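Local coordinates for protein Phenylalanine/tyrosine ammonia-lyase (Rhodosporidium toruloides, PDB 1Y2M) that catalyses the non-oxidative deamination of L-phenylalanine and L-tyrosine to trans-cinnamic and p-coumaric acid, working as a homotetramer, at residues R661-L673 with A701-L715. Numbering follows the deposited sequence.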
ATOM      1  N   ARG B 661      -3.870   7.698 -40.086  1.00  7.84           N
ATOM      2  CA  ARG B 661      -3.915   6.592 -39.138  1.00 11.19           C
ATOM      3  C   ARG B 661      -4.813   6.935 -37.983  1.00 11.68           C
ATOM      4  O   ARG B 661      -5.496   6.072 -37.444  1.00 11.42           O
ATOM      5  CB  ARG B 661      -2.507   6.173 -38.669  1.00 12.42           C
ATOM      6  CG  ARG B 661      -1.709   5.489 -39.761  1.00 12.73           C
ATOM      7  CD  ARG B 661      -0.325   5.100 -39.329  1.00 16.02           C
ATOM      8  NE  ARG B 661       0.419   4.483 -40.427  1.00 17.81           N
ATOM      9  CZ  ARG B 661       0.394   3.186 -40.748  1.00 22.09           C
ATOM     10  NH1 ARG B 661      -0.308   2.306 -40.044  1.00 19.91           N
ATOM     11  NH2 ARG B 661       1.118   2.754 -41.772  1.00 21.78           N
ATOM     12  N   THR B 662      -4.806   8.181 -37.537  1.00  8.61           N
ATOM     13  CA  THR B 662      -5.687   8.501 -36.400  1.00 11.02           C
ATOM     14  C   THR B 662      -7.141   8.656 -36.866  1.00 10.65           C
ATOM     15  O   THR B 662      -8.069   8.478 -36.076  1.00 10.21           O
ATOM     16  CB  THR B 662      -5.273   9.745 -35.607  1.00 10.78           C
ATOM     17  OG1 THR B 662      -5.200  10.878 -36.455  1.00  9.84           O
ATOM     18  CG2 THR B 662      -3.908   9.566 -34.914  1.00 13.06           C
ATOM     19  N   GLN B 663      -7.333   8.964 -38.161  1.00  9.96           N
ATOM     20  CA  GLN B 663      -8.674   9.011 -38.728  1.00 12.60           C
ATOM     21  C   GLN B 663      -9.396   7.636 -38.578  1.00  8.48           C
ATOM     22  O   GLN B 663     -10.636   7.564 -38.479  1.00 12.80           O
ATOM     23  CB  GLN B 663      -8.594   9.443 -40.191  1.00 13.88           C
ATOM     24  CG  GLN B 663      -9.952   9.704 -40.870  1.00 17.51           C
ATOM     25  CD  GLN B 663      -9.758  10.117 -42.338  1.00 21.02           C
ATOM     26  OE1 GLN B 663      -8.894  10.940 -42.632  1.00 31.60           O
ATOM     27  NE2 GLN B 663     -10.514   9.499 -43.246  1.00 30.91           N
ATOM     28  N   ILE B 664      -8.631   6.543 -38.577  1.00  8.34           N
ATOM     29  CA  ILE B 664      -9.199   5.201 -38.418  1.00  9.40           C
ATOM     30  C   ILE B 664     -10.002   5.091 -37.143  1.00 10.16           C
ATOM     31  O   ILE B 664     -11.150   4.554 -37.127  1.00 10.50           O
ATOM     32  CB  ILE B 664      -8.099   4.124 -38.510  1.00  8.36           C
ATOM     33  CG1 ILE B 664      -7.510   4.150 -39.908  1.00  8.10           C
ATOM     34  CG2 ILE B 664      -8.681   2.733 -38.218  1.00 12.94           C
ATOM     35  CD1 ILE B 664      -6.180   3.317 -40.089  1.00 12.90           C
ATOM     36  N   LEU B 665      -9.393   5.561 -36.050  1.00  9.72           N
ATOM     37  CA  LEU B 665     -10.029   5.473 -34.731  1.00  7.90           C
ATOM     38  C   LEU B 665     -11.179   6.482 -34.669  1.00  9.91           C
ATOM     39  O   LEU B 665     -12.245   6.215 -34.125  1.00 11.96           O
ATOM     40  CB  LEU B 665      -9.024   5.728 -33.615  1.00 10.26           C
ATOM     41  CG  LEU B 665      -9.505   5.416 -32.177  1.00 10.82           C
ATOM     42  CD1 LEU B 665     -10.275   4.139 -32.092  1.00 10.75           C
ATOM     43  CD2 LEU B 665      -8.390   5.452 -31.175  1.00 10.70           C
ATOM     44  N   TYR B 666     -10.964   7.665 -35.220  1.00  9.96           N
ATOM     45  CA  TYR B 666     -12.022   8.674 -35.265  1.00 10.25           C
ATOM     46  C   TYR B 666     -13.292   8.124 -35.945  1.00 10.96           C
ATOM     47  O   TYR B 666     -14.387   8.180 -35.403  1.00  9.29           O
ATOM     48  CB  TYR B 666     -11.529   9.900 -36.031  1.00 10.88           C
ATOM     49  CG  TYR B 666     -12.523  11.032 -36.198  1.00  9.41           C
ATOM     50  CD1 TYR B 666     -12.540  12.100 -35.311  1.00  7.79           C
ATOM     51  CD2 TYR B 666     -13.410  11.059 -37.257  1.00 12.28           C
ATOM     52  CE1 TYR B 666     -13.445  13.161 -35.442  1.00  7.45           C
ATOM     53  CE2 TYR B 666     -14.329  12.111 -37.402  1.00 12.07           C
ATOM     54  CZ  TYR B 666     -14.330  13.155 -36.510  1.00 11.50           C
ATOM     55  OH  TYR B 666     -15.202  14.210 -36.631  1.00 12.28           O
ATOM     56  N   ALA B 667     -13.111   7.583 -37.148  1.00  9.15           N
ATOM     57  CA  ALA B 667     -14.210   6.977 -37.908  1.00 10.32           C
ATOM     58  C   ALA B 667     -14.835   5.826 -37.149  1.00 10.81           C
ATOM     59  O   ALA B 667     -16.037   5.679 -37.135  1.00 11.74           O
ATOM     60  CB  ALA B 667     -13.732   6.516 -39.290  1.00 11.04           C
ATOM     61  N   PHE B 668     -14.017   5.016 -36.481  1.00 10.15           N
ATOM     62  CA  PHE B 668     -14.579   3.888 -35.730  1.00  9.97           C
ATOM     63  C   PHE B 668     -15.568   4.347 -34.689  1.00 11.08           C
ATOM     64  O   PHE B 668     -16.661   3.807 -34.558  1.00  9.28           O
ATOM     65  CB  PHE B 668     -13.458   3.111 -35.047  1.00 10.39           C
ATOM     66  CG  PHE B 668     -13.937   1.986 -34.180  1.00  9.05           C
ATOM     67  CD1 PHE B 668     -14.570   0.871 -34.749  1.00 13.72           C
ATOM     68  CD2 PHE B 668     -13.752   2.032 -32.788  1.00 10.84           C
ATOM     69  CE1 PHE B 668     -15.024  -0.191 -33.945  1.00 13.15           C
ATOM     70  CE2 PHE B 668     -14.191   0.988 -32.001  1.00 12.74           C
ATOM     71  CZ  PHE B 668     -14.816  -0.136 -32.577  1.00 12.78           C
ATOM     72  N   VAL B 669     -15.192   5.372 -33.926  1.00  8.08           N
ATOM     73  CA  VAL B 669     -16.043   5.813 -32.826  1.00  7.81           C
ATOM     74  C   VAL B 669     -17.244   6.618 -33.360  1.00  8.15           C
ATOM     75  O   VAL B 669     -18.404   6.394 -32.960  1.00  9.21           O
ATOM     76  CB  VAL B 669     -15.251   6.625 -31.806  1.00  9.58           C
ATOM     77  CG1 VAL B 669     -16.190   7.149 -30.760  1.00 11.04           C
ATOM     78  CG2 VAL B 669     -14.238   5.754 -31.149  1.00 10.09           C
ATOM     79  N   ARG B 670     -16.998   7.549 -34.265  1.00  7.80           N
ATOM     80  CA  ARG B 670     -18.015   8.439 -34.742  1.00  9.03           C
ATOM     81  C   ARG B 670     -19.047   7.705 -35.615  1.00 11.36           C
ATOM     82  O   ARG B 670     -20.250   8.003 -35.559  1.00 12.70           O
ATOM     83  CB  ARG B 670     -17.343   9.596 -35.518  1.00  8.12           C
ATOM     84  CG  ARG B 670     -16.708  10.678 -34.644  1.00  9.36           C
ATOM     85  CD  ARG B 670     -17.746  11.734 -34.270  1.00 10.20           C
ATOM     86  NE  ARG B 670     -17.149  12.831 -33.496  1.00  9.86           N
ATOM     87  CZ  ARG B 670     -17.010  12.840 -32.193  1.00  9.20           C
ATOM     88  NH1 ARG B 670     -17.385  11.808 -31.456  1.00  9.61           N
ATOM     89  NH2 ARG B 670     -16.503  13.907 -31.601  1.00  8.15           N
ATOM     90  N   GLU B 671     -18.580   6.776 -36.448  1.00  7.93           N
ATOM     91  CA  GLU B 671     -19.441   6.075 -37.388  1.00  7.79           C
ATOM     92  C   GLU B 671     -19.832   4.713 -36.888  1.00 10.72           C
ATOM     93  O   GLU B 671     -21.025   4.449 -36.717  1.00 14.31           O
ATOM     94  CB  GLU B 671     -18.780   5.944 -38.738  1.00  8.08           C
ATOM     95  CG  GLU B 671     -18.379   7.248 -39.355  1.00  9.90           C
ATOM     96  CD  GLU B 671     -19.405   8.361 -39.250  1.00 16.80           C
ATOM     97  OE1 GLU B 671     -20.615   8.121 -39.430  1.00 17.25           O
ATOM     98  OE2 GLU B 671     -18.982   9.520 -39.033  1.00 17.58           O
ATOM     99  N   GLU B 672     -18.886   3.807 -36.638  1.00  8.78           N
ATOM    100  CA  GLU B 672     -19.300   2.456 -36.267  1.00 11.65           C
ATOM    101  C   GLU B 672     -19.970   2.384 -34.914  1.00 11.88           C
ATOM    102  O   GLU B 672     -20.969   1.662 -34.751  1.00 11.83           O
ATOM    103  CB  GLU B 672     -18.145   1.462 -36.283  1.00 12.84           C
ATOM    104  CG  GLU B 672     -17.653   1.112 -37.667  1.00 15.68           C
ATOM    105  CD  GLU B 672     -16.632  -0.030 -37.666  1.00 18.98           C
ATOM    106  OE1 GLU B 672     -16.986  -1.176 -37.282  1.00 23.01           O
ATOM    107  OE2 GLU B 672     -15.479   0.202 -38.087  1.00 19.85           O
ATOM    108  N   LEU B 673     -19.463   3.152 -33.941  1.00 10.06           N
ATOM    109  CA  LEU B 673     -20.054   3.183 -32.606  1.00 11.25           C
ATOM    110  C   LEU B 673     -21.180   4.202 -32.482  1.00 11.00           C
ATOM    111  O   LEU B 673     -21.943   4.165 -31.508  1.00 13.97           O
ATOM    112  CB  LEU B 673     -19.002   3.457 -31.536  1.00 11.65           C
ATOM    113  CG  LEU B 673     -17.840   2.487 -31.435  1.00 10.88           C
ATOM    114  CD1 LEU B 673     -17.041   2.758 -30.158  1.00 11.13           C
ATOM    115  CD2 LEU B 673     -18.302   1.039 -31.558  1.00 11.62           C
ATOM    116  N   ALA B 701     -17.034  -1.301 -26.431  1.00  8.81           N
ATOM    117  CA  ALA B 701     -16.151  -1.667 -27.539  1.00  9.74           C
ATOM    118  C   ALA B 701     -14.725  -2.008 -27.132  1.00  7.27           C
ATOM    119  O   ALA B 701     -14.057  -2.801 -27.798  1.00  9.21           O
ATOM    120  CB  ALA B 701     -16.157  -0.570 -28.597  1.00 11.90           C
ATOM    121  N   ILE B 702     -14.254  -1.429 -26.035  1.00  9.30           N
ATOM    122  CA  ILE B 702     -12.964  -1.797 -25.454  1.00  9.07           C
ATOM    123  C   ILE B 702     -13.110  -3.182 -24.804  1.00  8.38           C
ATOM    124  O   ILE B 702     -12.370  -4.109 -25.091  1.00 10.41           O
ATOM    125  CB  ILE B 702     -12.449  -0.736 -24.453  1.00 11.06           C
ATOM    126  CG1 ILE B 702     -12.146   0.572 -25.209  1.00 11.68           C
ATOM    127  CG2 ILE B 702     -11.211  -1.238 -23.748  1.00 12.34           C
ATOM    128  CD1 ILE B 702     -11.933   1.752 -24.290  1.00 10.18           C
ATOM    129  N   LYS B 703     -14.093  -3.328 -23.934  1.00 10.52           N
ATOM    130  CA  LYS B 703     -14.214  -4.568 -23.150  1.00 10.02           C
ATOM    131  C   LYS B 703     -14.468  -5.806 -24.007  1.00  8.87           C
ATOM    132  O   LYS B 703     -13.934  -6.895 -23.714  1.00 13.56           O
ATOM    133  CB  LYS B 703     -15.290  -4.413 -22.072  1.00  9.87           C
ATOM    134  CG  LYS B 703     -15.054  -3.407 -20.996  1.00 12.74           C
ATOM    135  CD  LYS B 703     -13.756  -3.615 -20.175  1.00 14.94           C
ATOM    136  CE  LYS B 703     -13.714  -4.900 -19.351  1.00 18.74           C
ATOM    137  NZ  LYS B 703     -14.809  -5.003 -18.385  1.00 20.26           N
ATOM    138  N   SER B 704     -15.213  -5.623 -25.078  1.00 11.45           N
ATOM    139  CA  SER B 704     -15.550  -6.706 -26.003  1.00 12.75           C
ATOM    140  C   SER B 704     -14.375  -7.048 -26.912  1.00 11.21           C
ATOM    141  O   SER B 704     -14.412  -8.083 -27.568  1.00 12.72           O
ATOM    142  CB  SER B 704     -16.731  -6.333 -26.900  1.00 12.38           C
ATOM    143  OG  SER B 704     -16.326  -5.344 -27.856  1.00 12.63           O
ATOM    144  N   GLY B 705     -13.378  -6.174 -26.992  1.00 10.89           N
ATOM    145  CA  GLY B 705     -12.250  -6.329 -27.910  1.00 11.18           C
ATOM    146  C   GLY B 705     -12.571  -5.887 -29.338  1.00  9.53           C
ATOM    147  O   GLY B 705     -11.708  -6.018 -30.239  1.00 10.45           O
ATOM    148  N   ARG B 706     -13.765  -5.334 -29.581  1.00 11.10           N
ATOM    149  CA  ARG B 706     -14.082  -4.769 -30.881  1.00  9.23           C
ATOM    150  C   ARG B 706     -13.062  -3.746 -31.373  1.00  9.56           C
ATOM    151  O   ARG B 706     -12.684  -3.728 -32.578  1.00 10.27           O
ATOM    152  CB  ARG B 706     -15.474  -4.140 -30.894  1.00 10.29           C
ATOM    153  CG  ARG B 706     -15.948  -3.802 -32.255  1.00 13.79           C
ATOM    154  CD  ARG B 706     -17.339  -3.231 -32.243  1.00 12.51           C
ATOM    155  NE  ARG B 706     -17.755  -2.845 -33.578  1.00 14.12           N
ATOM    156  CZ  ARG B 706     -18.927  -2.286 -33.866  1.00 15.12           C
ATOM    157  NH1 ARG B 706     -19.796  -2.001 -32.915  1.00 15.85           N
ATOM    158  NH2 ARG B 706     -19.226  -2.013 -35.107  1.00 16.38           N
ATOM    159  N   ILE B 707     -12.520  -2.962 -30.439  1.00  8.73           N
ATOM    160  CA  ILE B 707     -11.547  -1.909 -30.763  1.00  9.30           C
ATOM    161  C   ILE B 707     -10.178  -2.502 -31.165  1.00  8.54           C
ATOM    162  O   ILE B 707      -9.325  -1.846 -31.771  1.00 10.43           O
ATOM    163  CB  ILE B 707     -11.368  -0.954 -29.585  1.00  9.23           C
ATOM    164  CG1 ILE B 707     -10.807   0.362 -30.082  1.00  9.37           C
ATOM    165  CG2 ILE B 707     -10.555  -1.615 -28.437  1.00 11.63           C
ATOM    166  CD1 ILE B 707     -10.921   1.412 -29.072  1.00 13.00           C
ATOM    167  N   ASN B 708      -9.953  -3.768 -30.808  1.00 10.37           N
ATOM    168  CA  ASN B 708      -8.618  -4.345 -30.967  1.00 10.80           C
ATOM    169  C   ASN B 708      -8.103  -4.368 -32.375  1.00 10.09           C
ATOM    170  O   ASN B 708      -6.971  -3.928 -32.606  1.00 10.32           O
ATOM    171  CB  ASN B 708      -8.516  -5.748 -30.397  1.00 12.05           C
ATOM    172  CG  ASN B 708      -8.774  -5.790 -28.876  1.00 11.39           C
ATOM    173  OD1 ASN B 708      -8.779  -4.748 -28.199  1.00 10.95           O
ATOM    174  ND2 ASN B 708      -9.025  -7.024 -28.338  1.00 10.59           N
ATOM    175  N   ASN B 709      -8.918  -4.801 -33.330  1.00  9.12           N
ATOM    176  CA  ASN B 709      -8.464  -4.788 -34.742  1.00  9.99           C
ATOM    177  C   ASN B 709      -8.288  -3.383 -35.309  1.00 10.58           C
ATOM    178  O   ASN B 709      -7.536  -3.189 -36.233  1.00 12.73           O
ATOM    179  CB  ASN B 709      -9.391  -5.621 -35.623  1.00 12.04           C
ATOM    180  CG  ASN B 709      -9.160  -7.147 -35.453  1.00 20.25           C
ATOM    181  OD1 ASN B 709      -8.079  -7.607 -35.022  1.00 24.45           O
ATOM    182  ND2 ASN B 709     -10.176  -7.935 -35.819  1.00 29.65           N
ATOM    183  N   VAL B 710      -8.983  -2.425 -34.731  1.00  9.59           N
ATOM    184  CA  VAL B 710      -8.799  -0.998 -35.066  1.00  9.90           C
ATOM    185  C   VAL B 710      -7.423  -0.482 -34.672  1.00  9.98           C
ATOM    186  O   VAL B 710      -6.769   0.137 -35.480  1.00 10.40           O
ATOM    187  CB  VAL B 710      -9.901  -0.140 -34.432  1.00 12.87           C
ATOM    188  CG1 VAL B 710      -9.799   1.280 -34.910  1.00 11.00           C
ATOM    189  CG2 VAL B 710     -11.245  -0.710 -34.757  1.00 15.70           C
ATOM    190  N   LEU B 711      -6.992  -0.784 -33.451  1.00 10.88           N
ATOM    191  CA  LEU B 711      -5.650  -0.442 -32.959  1.00 10.17           C
ATOM    192  C   LEU B 711      -4.619  -1.089 -33.840  1.00 10.83           C
ATOM    193  O   LEU B 711      -3.615  -0.450 -34.198  1.00 12.10           O
ATOM    194  CB  LEU B 711      -5.512  -0.900 -31.505  1.00 11.38           C
ATOM    195  CG  LEU B 711      -6.458  -0.167 -30.552  1.00 15.10           C
ATOM    196  CD1 LEU B 711      -6.427  -0.831 -29.171  1.00 15.19           C
ATOM    197  CD2 LEU B 711      -6.005   1.267 -30.451  1.00 15.15           C
ATOM    198  N   LEU B 712      -4.874  -2.340 -34.225  1.00 11.84           N
ATOM    199  CA  LEU B 712      -3.894  -3.054 -35.071  1.00 11.61           C
ATOM    200  C   LEU B 712      -3.782  -2.396 -36.423  1.00 11.75           C
ATOM    201  O   LEU B 712      -2.689  -2.139 -36.907  1.00 12.39           O
ATOM    202  CB  LEU B 712      -4.259  -4.532 -35.201  1.00 13.17           C
ATOM    203  CG  LEU B 712      -3.217  -5.417 -35.894  1.00 18.59           C
ATOM    204  CD1 LEU B 712      -1.893  -5.437 -35.161  1.00 24.85           C
ATOM    205  CD2 LEU B 712      -3.773  -6.853 -36.070  1.00 21.56           C
ATOM    206  N   LYS B 713      -4.918  -2.086 -37.036  1.00 12.68           N
ATOM    207  CA  LYS B 713      -4.913  -1.448 -38.350  1.00 12.76           C
ATOM    208  C   LYS B 713      -4.169  -0.094 -38.329  1.00 12.62           C
ATOM    209  O   LYS B 713      -3.446   0.233 -39.260  1.00 11.22           O
ATOM    210  CB  LYS B 713      -6.352  -1.214 -38.794  1.00 18.20           C
ATOM    211  CG  LYS B 713      -6.559  -1.223 -40.263  1.00 29.88           C
ATOM    212  CD  LYS B 713      -7.765  -0.400 -40.699  1.00 26.54           C
ATOM    213  CE  LYS B 713      -9.113  -1.075 -40.416  1.00 36.82           C
ATOM    214  NZ  LYS B 713     -10.207  -0.373 -41.223  1.00 36.99           N
HETATM  215  N   MSE B 714      -4.379   0.690 -37.283  1.00 12.65           N
HETATM  216  CA  MSE B 714      -3.724   1.983 -37.144  1.00 13.43           C
HETATM  217  C   MSE B 714      -2.223   1.861 -37.013  1.00 15.29           C
HETATM  218  O   MSE B 714      -1.510   2.722 -37.493  1.00 13.87           O
HETATM  219  CB  MSE B 714      -4.228   2.776 -35.916  1.00 15.36           C
HETATM  220  CG  MSE B 714      -5.664   3.131 -35.854  1.00 18.46           C
HETATM  221 SE   MSE B 714      -5.943   3.538 -33.888  1.00 24.66          SE
HETATM  222  CE  MSE B 714      -5.122   5.322 -33.855  1.00 16.05           C
ATOM    223  N   LEU B 715      -1.743   0.824 -36.318  1.00 17.30           N
ATOM    224  CA  LEU B 715      -0.324   0.677 -35.998  1.00 22.98           C
ATOM    225  C   LEU B 715       0.392  -0.231 -36.954  1.00 28.35           C
ATOM    226  O   LEU B 715       1.556  -0.551 -36.741  1.00 34.12           O
ATOM    227  CB  LEU B 715      -0.153   0.198 -34.548  1.00 22.42           C
ATOM    228  CG  LEU B 715      -0.539   1.236 -33.496  1.00 24.47           C
ATOM    229  CD1 LEU B 715      -0.848   0.641 -32.120  1.00 31.67           C
ATOM    230  CD2 LEU B 715       0.553   2.312 -33.375  1.00 30.27           C
TER
HETATM  231  O   HOH W   1     -16.122  -3.294 -35.871  1.00 17.77           O
HETATM  232  O   HOH W   2     -21.652  -0.577 -36.168  1.00 25.49           O
HETATM  233  O   HOH W   3     -22.070  -0.115 -32.860  1.00 30.34           O
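Met714, a selenomethionine, packs against Ile664 and Leu665, its CG 3.7 Å from Ile664 CB and its selenium atom SE 3.8 Å from Leu665 CB. With CG anti to its own carbonyl carbon and a bend at chi3, the chain runs across helix 662-672, bringing its SE-CE end against Leu665 CB. One turn back, Val710 spreads two methyls over the same helix: CG1 meets Ile664 CG2 and Leu665 CD1, while CG2 sits over one face of the Phe668 ring, a CH-pi contact 3.8 Å from the ring centroid. Leu673 CG covers the opposite face, and Arg706 passes along the edge, its guanidinium plane 87° from the ring. That guanidinium is stretched out on a fully extended chain; its NH2 donates to Glu672 OE1 at 3.2 Å in a bent salt bridge, while a water bridges Arg706 NE and Glu672 OE1, and two more link NH2 and NH1 to the backbone O of Glu672. At the far end Arg661 NH1 donates to Met714 O (2.9 Å, N-H...O 161°), above the carbonyl plane, in the last turn of helix 708-714. A leucine in place of Arg661 would probably leave this helix-terminal carbonyl without its charged donor. The two helices run nearly antiparallel (157°), and Met714 also touches helices 273-303 and 323-336. Far from the annotated sites, this is helix packing that joins the C-terminal end of the chain to helix 662-672: an apolar seam with Arg661 bonded directly to a backbone carbonyl at one end and, at the other, an exposed Arg706-Glu672 pair joined both directly and through three waters.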